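Local atomic coordinates of ABC sugar transporter, periplasmic sugar binding protein (Legionella pneumophila subsp. pneumophila, PDB entry 3ROT), a protein that probably binds a sugar in the periplasm and hands it to an ABC transporter for import. Residues 190-201 and 219-230; 118-127 and 238-246. All blocks are in the same frame, centred on the assembly; numbering follows the deposited sequence.

Interaction 1: 190-201 and 219-230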
loop_
_atom_site.group_PDB
_atom_site.type_symbol
_atom_site.label_atom_id
_atom_site.label_comp_id
_atom_site.label_asym_id
_atom_site.label_seq_id
_atom_site.Cartn_x
_atom_site.Cartn_y
_atom_site.Cartn_z
ATOM N N ASN A 190 -25.261 -5.752 5.948
ATOM C CA ASN A 190 -24.695 -7.059 5.615
ATOM C C ASN A 190 -24.027 -7.144 4.249
ATOM O O ASN A 190 -23.610 -8.221 3.812
ATOM C CB ASN A 190 -25.760 -8.158 5.753
ATOM C CG ASN A 190 -27.015 -7.885 4.933
ATOM O OD1 ASN A 190 -27.148 -6.844 4.286
ATOM N ND2 ASN A 190 -27.946 -8.830 4.964
ATOM N N ILE A 191 -23.928 -6.008 3.572
ATOM C CA ILE A 191 -23.271 -5.968 2.281
ATOM C C ILE A 191 -22.353 -4.764 2.187
ATOM O O ILE A 191 -22.743 -3.641 2.520
ATOM C CB ILE A 191 -24.262 -5.892 1.110
ATOM C CG1 ILE A 191 -25.074 -7.182 1.013
ATOM C CG2 ILE A 191 -23.498 -5.680 -0.188
ATOM C CD1 ILE A 191 -25.906 -7.277 -0.263
ATOM N N ILE A 192 -21.125 -5.007 1.742
ATOM C CA ILE A 192 -20.168 -3.928 1.567
ATOM C C ILE A 192 -19.606 -3.943 0.154
ATOM O O ILE A 192 -19.193 -4.988 -0.363
ATOM C CB ILE A 192 -19.001 -4.012 2.568
ATOM C CG1 ILE A 192 -19.528 -3.876 4.006
ATOM C CG2 ILE A 192 -17.996 -2.893 2.279
ATOM C CD1 ILE A 192 -18.453 -3.920 5.080
ATOM N N PHE A 193 -19.625 -2.774 -0.472
ATOM C CA PHE A 193 -19.102 -2.592 -1.817
ATOM C C PHE A 193 -17.869 -1.700 -1.715
ATOM O O PHE A 193 -17.975 -0.561 -1.266
ATOM C CB PHE A 193 -20.115 -1.868 -2.710
ATOM C CG PHE A 193 -21.294 -2.697 -3.120
ATOM C CD1 PHE A 193 -21.251 -3.463 -4.285
ATOM C CD2 PHE A 193 -22.465 -2.680 -2.367
ATOM C CE1 PHE A 193 -22.358 -4.196 -4.698
ATOM C CE2 PHE A 193 -23.578 -3.413 -2.776
ATOM C CZ PHE A 193 -23.520 -4.171 -3.944
ATOM N N CYS A 194 -16.711 -2.204 -2.131
ATOM C CA CYS A 194 -15.483 -1.401 -2.115
ATOM C C CYS A 194 -15.250 -0.930 -3.547
ATOM O O CYS A 194 -15.134 -1.755 -4.459
ATOM C CB CYS A 194 -14.290 -2.228 -1.662
ATOM S SG CYS A 194 -14.410 -2.829 0.028
ATOM N N LEU A 195 -15.178 0.385 -3.739
ATOM C CA LEU A 195 -14.988 0.946 -5.069
ATOM C C LEU A 195 -13.613 0.661 -5.670
ATOM O O LEU A 195 -13.456 0.694 -6.884
ATOM C CB LEU A 195 -15.293 2.453 -5.060
ATOM C CG LEU A 195 -16.759 2.767 -4.691
ATOM C CD1 LEU A 195 -17.020 4.262 -4.736
ATOM C CD2 LEU A 195 -17.688 2.043 -5.652
ATOM N N THR A 196 -12.620 0.393 -4.823
ATOM C CA THR A 196 -11.276 0.021 -5.296
ATOM C C THR A 196 -10.618 -0.821 -4.206
ATOM O O THR A 196 -11.146 -0.927 -3.093
ATOM C CB THR A 196 -10.351 1.230 -5.567
ATOM O OG1 THR A 196 -9.839 1.721 -4.327
ATOM C CG2 THR A 196 -11.093 2.349 -6.287
ATOM N N SER A 197 -9.466 -1.406 -4.514
ATOM C CA SER A 197 -8.767 -2.227 -3.536
ATOM C C SER A 197 -8.242 -1.391 -2.364
ATOM O O SER A 197 -7.940 -1.930 -1.296
ATOM C CB SER A 197 -7.621 -2.987 -4.210
ATOM O OG SER A 197 -6.687 -2.096 -4.785
ATOM N N GLN A 198 -8.143 -0.077 -2.543
ATOM C CA GLN A 198 -7.665 0.783 -1.453
ATOM C C GLN A 198 -8.625 0.762 -0.263
ATOM O O GLN A 198 -8.218 0.982 0.884
ATOM C CB GLN A 198 -7.504 2.220 -1.925
ATOM C CG GLN A 198 -6.517 2.408 -3.057
ATOM C CD GLN A 198 -6.725 3.743 -3.741
ATOM O OE1 GLN A 198 -7.822 4.037 -4.242
ATOM N NE2 GLN A 198 -5.685 4.562 -3.761
ATOM N N ALA A 199 -9.907 0.539 -0.543
ATOM C CA ALA A 199 -10.900 0.459 0.517
ATOM C C ALA A 199 -10.883 -0.968 1.061
ATOM O O ALA A 199 -10.976 -1.188 2.270
ATOM C CB ALA A 199 -12.299 0.795 -0.025
ATOM N N LEU A 200 -10.751 -1.938 0.162
ATOM C CA LEU A 200 -10.744 -3.340 0.562
ATOM C C LEU A 200 -9.590 -3.798 1.464
ATOM O O LEU A 200 -9.834 -4.507 2.434
ATOM C CB LEU A 200 -10.813 -4.247 -0.673
ATOM C CG LEU A 200 -10.958 -5.742 -0.359
ATOM C CD1 LEU A 200 -12.235 -5.987 0.444
ATOM C CD2 LEU A 200 -10.998 -6.538 -1.662
ATOM N N ASP A 201 -8.348 -3.413 1.174
ATOM C CA ASP A 201 -7.224 -3.866 2.011
ATOM C C ASP A 201 -7.422 -3.665 3.513
ATOM O O ASP A 201 -7.379 -4.633 4.288
ATOM C CB ASP A 201 -5.906 -3.194 1.610
ATOM C CG ASP A 201 -5.435 -3.603 0.240
ATOM O OD1 ASP A 201 -5.557 -4.801 -0.108
ATOM O OD2 ASP A 201 -4.922 -2.720 -0.483
ATOM N N PRO A 219 -19.860 -9.221 7.103
ATOM C CA PRO A 219 -20.693 -8.788 5.977
ATOM C C PRO A 219 -20.231 -9.432 4.668
ATOM O O PRO A 219 -19.116 -9.951 4.580
ATOM C CB PRO A 219 -20.478 -7.287 5.966
ATOM C CG PRO A 219 -19.009 -7.207 6.279
ATOM C CD PRO A 219 -18.866 -8.185 7.440
ATOM N N GLN A 220 -21.099 -9.404 3.664
ATOM C CA GLN A 220 -20.773 -9.950 2.356
ATOM C C GLN A 220 -20.095 -8.812 1.632
ATOM O O GLN A 220 -20.634 -7.707 1.581
ATOM C CB GLN A 220 -22.047 -10.384 1.635
ATOM C CG GLN A 220 -22.773 -11.445 2.408
ATOM C CD GLN A 220 -21.866 -12.606 2.742
ATOM O OE1 GLN A 220 -21.523 -13.404 1.873
ATOM N NE2 GLN A 220 -21.456 -12.699 4.002
ATOM N N VAL A 221 -18.919 -9.087 1.073
ATOM C CA VAL A 221 -18.119 -8.060 0.432
ATOM C C VAL A 221 -17.920 -8.161 -1.084
ATOM O O VAL A 221 -17.657 -9.233 -1.638
ATOM C CB VAL A 221 -16.730 -7.993 1.117
ATOM C CG1 VAL A 221 -15.897 -6.857 0.523
ATOM C CG2 VAL A 221 -16.913 -7.808 2.623
ATOM N N TYR A 222 -18.029 -7.012 -1.736
ATOM C CA TYR A 222 -17.880 -6.915 -3.183
ATOM C C TYR A 222 -16.860 -5.834 -3.506
ATOM O O TYR A 222 -16.773 -4.822 -2.807
ATOM C CB TYR A 222 -19.245 -6.599 -3.802
ATOM C CG TYR A 222 -20.224 -7.720 -3.555
ATOM C CD1 TYR A 222 -20.322 -8.787 -4.444
ATOM C CD2 TYR A 222 -20.971 -7.775 -2.372
ATOM C CE1 TYR A 222 -21.123 -9.882 -4.170
ATOM C CE2 TYR A 222 -21.789 -8.877 -2.086
ATOM C CZ TYR A 222 -21.853 -9.925 -2.995
ATOM O OH TYR A 222 -22.632 -11.019 -2.744
ATOM N N SER A 223 -16.086 -6.034 -4.563
ATOM C CA SER A 223 -15.071 -5.044 -4.884
ATOM C C SER A 223 -14.699 -4.958 -6.368
ATOM O O SER A 223 -15.304 -5.610 -7.226
ATOM C CB SER A 223 -13.812 -5.330 -4.046
ATOM O OG SER A 223 -12.922 -4.231 -4.063
ATOM N N PHE A 224 -13.691 -4.137 -6.639
ATOM C CA PHE A 224 -13.165 -3.939 -7.983
ATOM C C PHE A 224 -11.671 -4.228 -7.961
ATOM O O PHE A 224 -10.977 -3.856 -7.017
ATOM C CB PHE A 224 -13.365 -2.490 -8.432
ATOM C CG PHE A 224 -14.779 -2.157 -8.816
ATOM C CD1 PHE A 224 -15.136 -2.032 -10.154
ATOM C CD2 PHE A 224 -15.753 -1.967 -7.843
ATOM C CE1 PHE A 224 -16.444 -1.724 -10.522
ATOM C CE2 PHE A 224 -17.063 -1.660 -8.202
ATOM C CZ PHE A 224 -17.407 -1.539 -9.551
ATOM N N ASP A 225 -11.197 -4.896 -9.006
ATOM C CA ASP A 225 -9.783 -5.210 -9.189
ATOM C C ASP A 225 -9.286 -6.394 -8.393
ATOM O O ASP A 225 -9.265 -6.366 -7.161
ATOM C CB ASP A 225 -8.924 -3.987 -8.873
ATOM C CG ASP A 225 -9.450 -2.724 -9.535
ATOM O OD1 ASP A 225 -9.914 -2.806 -10.694
ATOM O OD2 ASP A 225 -9.390 -1.653 -8.897
ATOM N N LYS A 226 -8.863 -7.428 -9.116
ATOM C CA LYS A 226 -8.367 -8.643 -8.493
ATOM C C LYS A 226 -6.879 -8.556 -8.159
ATOM O O LYS A 226 -6.047 -9.165 -8.826
ATOM C CB LYS A 226 -8.626 -9.849 -9.403
ATOM C CG LYS A 226 -10.106 -10.190 -9.584
ATOM C CD LYS A 226 -10.299 -11.464 -10.399
ATOM C CE LYS A 226 -11.778 -11.813 -10.527
ATOM N NZ LYS A 226 -12.014 -13.065 -11.303
ATOM N N THR A 227 -6.555 -7.780 -7.131
ATOM C CA THR A 227 -5.175 -7.624 -6.675
ATOM C C THR A 227 -4.840 -8.888 -5.875
ATOM O O THR A 227 -5.740 -9.637 -5.493
ATOM C CB THR A 227 -5.034 -6.405 -5.741
ATOM O OG1 THR A 227 -5.851 -6.603 -4.584
ATOM C CG2 THR A 227 -5.468 -5.126 -6.445
ATOM N N PRO A 228 -3.545 -9.142 -5.618
ATOM C CA PRO A 228 -3.123 -10.324 -4.860
ATOM C C PRO A 228 -3.893 -10.524 -3.559
ATOM O O PRO A 228 -4.376 -11.619 -3.277
ATOM C CB PRO A 228 -1.637 -10.061 -4.625
ATOM C CG PRO A 228 -1.243 -9.399 -5.922
ATOM C CD PRO A 228 -2.374 -8.411 -6.147
ATOM N N ASN A 229 -4.012 -9.471 -2.762
ATOM C CA ASN A 229 -4.736 -9.587 -1.508
ATOM C C ASN A 229 -6.226 -9.834 -1.750
ATOM O O ASN A 229 -6.865 -10.566 -0.999
ATOM C CB ASN A 229 -4.564 -8.331 -0.662
ATOM C CG ASN A 229 -4.934 -8.573 0.780
ATOM O OD1 ASN A 229 -4.411 -9.498 1.411
ATOM N ND2 ASN A 229 -5.843 -7.761 1.316
ATOM N N THR A 230 -6.773 -9.215 -2.793
ATOM C CA THR A 230 -8.185 -9.384 -3.132
ATOM C C THR A 230 -8.434 -10.848 -3.516
ATOM O O THR A 230 -9.422 -11.456 -3.096
ATOM C CB THR A 230 -8.588 -8.467 -4.318
ATOM O OG1 THR A 230 -8.319 -7.096 -3.976
ATOM C CG2 THR A 230 -10.084 -8.618 -4.646
HETATM O O HOH W 1 -8.207 -1.215 -6.772
HETATM O O HOH W 2 -4.818 -4.878 -2.723
HETATM O O HOH W 3 -5.726 -7.042 4.009
#

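Interaction 2: 118-127 and 238-246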
loop_
_atom_site.group_PDB
_atom_site.type_symbol
_atom_site.label_atom_id
_atom_site.label_comp_id
_atom_site.label_asym_id
_atom_site.label_seq_id
_atom_site.Cartn_x
_atom_site.Cartn_y
_atom_site.Cartn_z
ATOM N N LYS A 118 -23.506 -3.812 -12.855
ATOM C CA LYS A 118 -23.217 -5.237 -12.883
ATOM C C LYS A 118 -22.783 -5.769 -11.517
ATOM O O LYS A 118 -23.160 -6.877 -11.124
ATOM C CB LYS A 118 -22.137 -5.518 -13.924
ATOM C CG LYS A 118 -21.504 -6.890 -13.808
ATOM C CD LYS A 118 -22.454 -8.005 -14.205
ATOM C CE LYS A 118 -21.778 -9.357 -14.017
ATOM N NZ LYS A 118 -20.432 -9.404 -14.674
ATOM N N LEU A 119 -21.992 -4.992 -10.787
ATOM C CA LEU A 119 -21.551 -5.466 -9.484
ATOM C C LEU A 119 -22.762 -5.514 -8.572
ATOM O O LEU A 119 -22.938 -6.464 -7.823
ATOM C CB LEU A 119 -20.472 -4.563 -8.886
ATOM C CG LEU A 119 -19.844 -5.171 -7.628
ATOM C CD1 LEU A 119 -19.397 -6.609 -7.926
ATOM C CD2 LEU A 119 -18.671 -4.312 -7.159
ATOM N N GLY A 120 -23.591 -4.480 -8.660
ATOM C CA GLY A 120 -24.802 -4.427 -7.864
ATOM C C GLY A 120 -25.688 -5.636 -8.116
ATOM O O GLY A 120 -26.160 -6.252 -7.174
ATOM N N GLU A 121 -25.901 -5.991 -9.383
ATOM C CA GLU A 121 -26.743 -7.137 -9.731
ATOM C C GLU A 121 -26.174 -8.474 -9.248
ATOM O O GLU A 121 -26.922 -9.377 -8.872
ATOM C CB GLU A 121 -26.955 -7.210 -11.248
ATOM C CG GLU A 121 -27.608 -5.983 -11.853
ATOM C CD GLU A 121 -27.658 -6.035 -13.376
ATOM O OE1 GLU A 121 -26.624 -6.362 -14.001
ATOM O OE2 GLU A 121 -28.729 -5.742 -13.947
ATOM N N LYS A 122 -24.851 -8.604 -9.264
ATOM C CA LYS A 122 -24.216 -9.840 -8.829
ATOM C C LYS A 122 -24.334 -10.015 -7.312
ATOM O O LYS A 122 -24.585 -11.116 -6.822
ATOM C CB LYS A 122 -22.742 -9.851 -9.259
ATOM C CG LYS A 122 -21.944 -11.048 -8.765
ATOM C CD LYS A 122 -22.589 -12.373 -9.130
ATOM C CE LYS A 122 -22.928 -12.437 -10.606
ATOM N NZ LYS A 122 -21.756 -12.093 -11.445
ATOM N N ALA A 123 -24.154 -8.924 -6.575
ATOM C CA ALA A 123 -24.253 -8.961 -5.120
ATOM C C ALA A 123 -25.668 -9.355 -4.681
ATOM O O ALA A 123 -25.845 -10.050 -3.686
ATOM C CB ALA A 123 -23.883 -7.597 -4.535
ATOM N N LEU A 124 -26.676 -8.909 -5.425
ATOM C CA LEU A 124 -28.054 -9.234 -5.075
ATOM C C LEU A 124 -28.359 -10.690 -5.388
ATOM O O LEU A 124 -29.230 -11.294 -4.768
ATOM C CB LEU A 124 -29.031 -8.315 -5.810
ATOM C CG LEU A 124 -28.897 -6.834 -5.446
ATOM C CD1 LEU A 124 -30.056 -6.062 -6.038
ATOM C CD2 LEU A 124 -28.885 -6.667 -3.936
ATOM N N GLU A 125 -27.631 -11.251 -6.345
ATOM C CA GLU A 125 -27.805 -12.650 -6.717
ATOM C C GLU A 125 -27.125 -13.529 -5.668
ATOM O O GLU A 125 -27.718 -14.472 -5.143
ATOM C CB GLU A 125 -27.174 -12.921 -8.084
ATOM C CG GLU A 125 -27.321 -14.351 -8.561
ATOM C CD GLU A 125 -26.400 -14.682 -9.726
ATOM O OE1 GLU A 125 -26.273 -13.844 -10.645
ATOM O OE2 GLU A 125 -25.809 -15.787 -9.727
ATOM N N LEU A 126 -25.872 -13.206 -5.367
ATOM C CA LEU A 126 -25.097 -13.968 -4.404
ATOM C C LEU A 126 -25.481 -13.713 -2.952
ATOM O O LEU A 126 -25.236 -14.555 -2.093
ATOM C CB LEU A 126 -23.603 -13.684 -4.606
ATOM C CG LEU A 126 -23.077 -14.019 -6.008
ATOM C CD1 LEU A 126 -21.577 -13.753 -6.067
ATOM C CD2 LEU A 126 -23.367 -15.475 -6.341
ATOM N N THR A 127 -26.084 -12.557 -2.678
ATOM C CA THR A 127 -26.497 -12.211 -1.321
ATOM C C THR A 127 -28.002 -11.890 -1.278
ATOM O O THR A 127 -28.401 -10.732 -1.119
ATOM C CB THR A 127 -25.685 -11.002 -0.787
ATOM O OG1 THR A 127 -24.281 -11.323 -0.798
ATOM C CG2 THR A 127 -26.100 -10.662 0.636
ATOM N N LEU A 238 -14.064 -14.455 2.042
ATOM C CA LEU A 238 -14.311 -13.255 2.826
ATOM C C LEU A 238 -14.817 -12.151 1.896
ATOM O O LEU A 238 -15.296 -11.118 2.348
ATOM C CB LEU A 238 -13.031 -12.819 3.548
ATOM C CG LEU A 238 -12.533 -13.781 4.634
ATOM C CD1 LEU A 238 -11.214 -13.270 5.205
ATOM C CD2 LEU A 238 -13.578 -13.906 5.733
ATOM N N VAL A 239 -14.685 -12.395 0.594
ATOM C CA VAL A 239 -15.122 -11.484 -0.473
ATOM C C VAL A 239 -15.835 -12.386 -1.485
ATOM O O VAL A 239 -15.289 -13.409 -1.895
ATOM C CB VAL A 239 -13.911 -10.779 -1.153
ATOM C CG1 VAL A 239 -14.351 -10.088 -2.444
ATOM C CG2 VAL A 239 -13.304 -9.750 -0.196
ATOM N N ASN A 240 -17.051 -12.006 -1.870
ATOM C CA ASN A 240 -17.879 -12.799 -2.784
ATOM C C ASN A 240 -17.640 -12.694 -4.287
ATOM O O ASN A 240 -17.673 -13.706 -4.996
ATOM C CB ASN A 240 -19.362 -12.491 -2.532
ATOM C CG ASN A 240 -19.900 -13.170 -1.296
ATOM O OD1 ASN A 240 -19.148 -13.581 -0.417
ATOM N ND2 ASN A 240 -21.218 -13.277 -1.215
ATOM N N TYR A 241 -17.435 -11.474 -4.773
ATOM C CA TYR A 241 -17.256 -11.250 -6.195
ATOM C C TYR A 241 -16.503 -9.954 -6.439
ATOM O O TYR A 241 -16.748 -8.944 -5.778
ATOM C CB TYR A 241 -18.625 -11.168 -6.867
ATOM C CG TYR A 241 -18.598 -11.326 -8.360
ATOM C CD1 TYR A 241 -18.560 -12.591 -8.942
ATOM C CD2 TYR A 241 -18.614 -10.214 -9.197
ATOM C CE1 TYR A 241 -18.540 -12.747 -10.321
ATOM C CE2 TYR A 241 -18.595 -10.360 -10.583
ATOM C CZ TYR A 241 -18.562 -11.631 -11.133
ATOM O OH TYR A 241 -18.585 -11.787 -12.499
ATOM N N VAL A 242 -15.599 -9.979 -7.408
ATOM C CA VAL A 242 -14.803 -8.801 -7.725
ATOM C C VAL A 242 -14.771 -8.537 -9.221
ATOM O O VAL A 242 -14.515 -9.444 -10.012
ATOM C CB VAL A 242 -13.356 -8.973 -7.229
ATOM C CG1 VAL A 242 -12.533 -7.762 -7.595
ATOM C CG2 VAL A 242 -13.351 -9.192 -5.711
HETATM N N MSE A 243 -15.038 -7.290 -9.594
HETATM C CA MSE A 243 -15.029 -6.883 -10.986
HETATM C C MSE A 243 -13.592 -6.776 -11.483
HETATM O O MSE A 243 -12.741 -6.188 -10.823
HETATM C CB MSE A 243 -15.712 -5.523 -11.147
HETATM C CG MSE A 243 -17.175 -5.499 -10.716
HETATM SE SE MSE A 243 -18.187 -6.778 -11.702
HETATM C CE MSE A 243 -18.289 -5.841 -13.383
ATOM N N ASP A 244 -13.324 -7.343 -12.649
ATOM C CA ASP A 244 -11.983 -7.266 -13.207
ATOM C C ASP A 244 -11.980 -6.407 -14.472
ATOM O O ASP A 244 -12.688 -6.714 -15.427
ATOM C CB ASP A 244 -11.462 -8.671 -13.526
ATOM C CG ASP A 244 -10.058 -8.650 -14.100
ATOM O OD1 ASP A 244 -9.279 -7.746 -13.743
ATOM O OD2 ASP A 244 -9.725 -9.543 -14.897
ATOM N N GLN A 245 -11.189 -5.334 -14.463
ATOM C CA GLN A 245 -11.074 -4.437 -15.619
ATOM C C GLN A 245 -9.898 -4.851 -16.524
ATOM O O GLN A 245 -9.688 -4.256 -17.573
ATOM C CB GLN A 245 -10.822 -2.988 -15.173
ATOM C CG GLN A 245 -11.653 -2.497 -14.006
ATOM C CD GLN A 245 -11.297 -1.071 -13.612
ATOM O OE1 GLN A 245 -11.492 -0.141 -14.387
ATOM N NE2 GLN A 245 -10.761 -0.899 -12.403
ATOM N N GLN A 246 -9.137 -5.858 -16.101
ATOM C CA GLN A 246 -7.969 -6.340 -16.849
ATOM C C GLN A 246 -6.954 -5.225 -17.121
ATOM O O GLN A 246 -6.703 -4.877 -18.273
ATOM C CB GLN A 246 -8.386 -6.976 -18.187
ATOM C CG GLN A 246 -9.281 -8.197 -18.035
ATOM C CD GLN A 246 -9.344 -9.050 -19.283
ATOM O OE1 GLN A 246 -10.007 -8.701 -20.266
ATOM N NE2 GLN A 246 -8.645 -10.177 -19.253
#

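Interaction 1: 190-201 and 219-230
Ile192 and Tyr222 lie on adjacent parallel strands, where Tyr222 N donates to Ile192 O at 2.7 Å. The neighbouring bonds, Ile192 N to Gln220 O and Cys194 N to Tyr222 O, continue the same parallel pattern, with Gln220 N on Asn190 O at its start. On one face of the sheet Ile191 CG2 touches Tyr222 CD2, and Phe193 CD1 lies 3.8 Å from Tyr222 CB, the two rings inclined at 32°. On the other face Ile192 CD1 meets Pro219 CG at 3.5 Å, while Leu200, with CG opposite its backbone N (chi1 -174°), sets CD1 against Val221 CG1 and CD2 against Thr230. Strands 191-194 and 220-224 are neighbours in the five-stranded parallel sheet of one lobe of this periplasmic binding protein, each running into a helix beyond its C-terminal end. There a water accepts from Ser197 N and OG and donates to Asp225 OD2. Asn229 ND2 gives a longer, bent bond of 3.3 Å to the anti side of Asp201 OD1, with amide and carboxylate planes 50° apart. Farther out, Gln245 holds Asp225 OD1, a glycerol, probably from the crystallisation liquor, hydrogen-bonds to Asp225 OD2, and Thr127 and Asn240 hydrogen-bond to Tyr222 OH.

Interaction 2: 118-127 and 238-246
Lys122 folds over one face of the Tyr241 ring and meets it twice. Its CG stands 3.5 Å from the ring centroid in a CH-pi contact, and its NZ returns to the same face, 3.6 Å from the ring centroid, as a cation-pi partner. This doubling back comes from three successive bends, with chi2, chi3 and chi4 all near +50°, which curl the chain. Tyr241 in turn has CG anti to its own backbone N (chi1 -164°), which places the ring against the helix, where the Lys122 side chain crosses it at about a right angle. Leu119 CD1 closes on the ring edge, 3.9 Å from Tyr241 CD2, and Leu126 CD1 lies against Tyr241 CB. Met243, a selenomethionine, is bent at chi2 and chi3: its CG packs on Leu119 CD1 at 3.7 Å, SE comes in at the edge of the tyrosine ring, and CE presses tightly on Lys118 CG at 3.4 Å. At the end of the helix, Leu126 CB and Thr127 OG1 approach Asn240 ND2, but both polar groups bond to strand 220-224: Thr127 OG1 to Tyr222 OH, Asn240 ND2 to Gln220 OE1 and Tyr222 OH. Segment 118-126 of helix 112-126 runs nearly antiparallel to strand 241-243, at the border of the sheet, in the layered alpha/beta lobe of a periplasmic binding protein. With contact made through methyls, methylenes, the selenomethionine side chain of the crystallised protein and an aromatic ring, cohesion here is mainly dispersive; the ammonium of Lys122 adds an electrostatic attraction to the ring's pi cloud that probably favours the curled lysine.

How the interactions relate
From the N terminus, helix 112-126 comes first, and its segment 118-127 waits more than a hundred residues for 238-246, so interaction 2 closes the long loop. Interaction 1, between 190-201 and 219-230, closes a much shorter, largely helical one nested inside it. Helix 228-235 then leads directly from interaction 1 into strand 241-243, which lies beside strand 220-224 at the border of the same sheet. The helix of interaction 2 covers the sheet face bearing Phe193 and Tyr222: Ala123 packs on both rings, and Leu119 on Phe224. Together the contacts join two interior strands, the border strand and helices on both faces of the sheet.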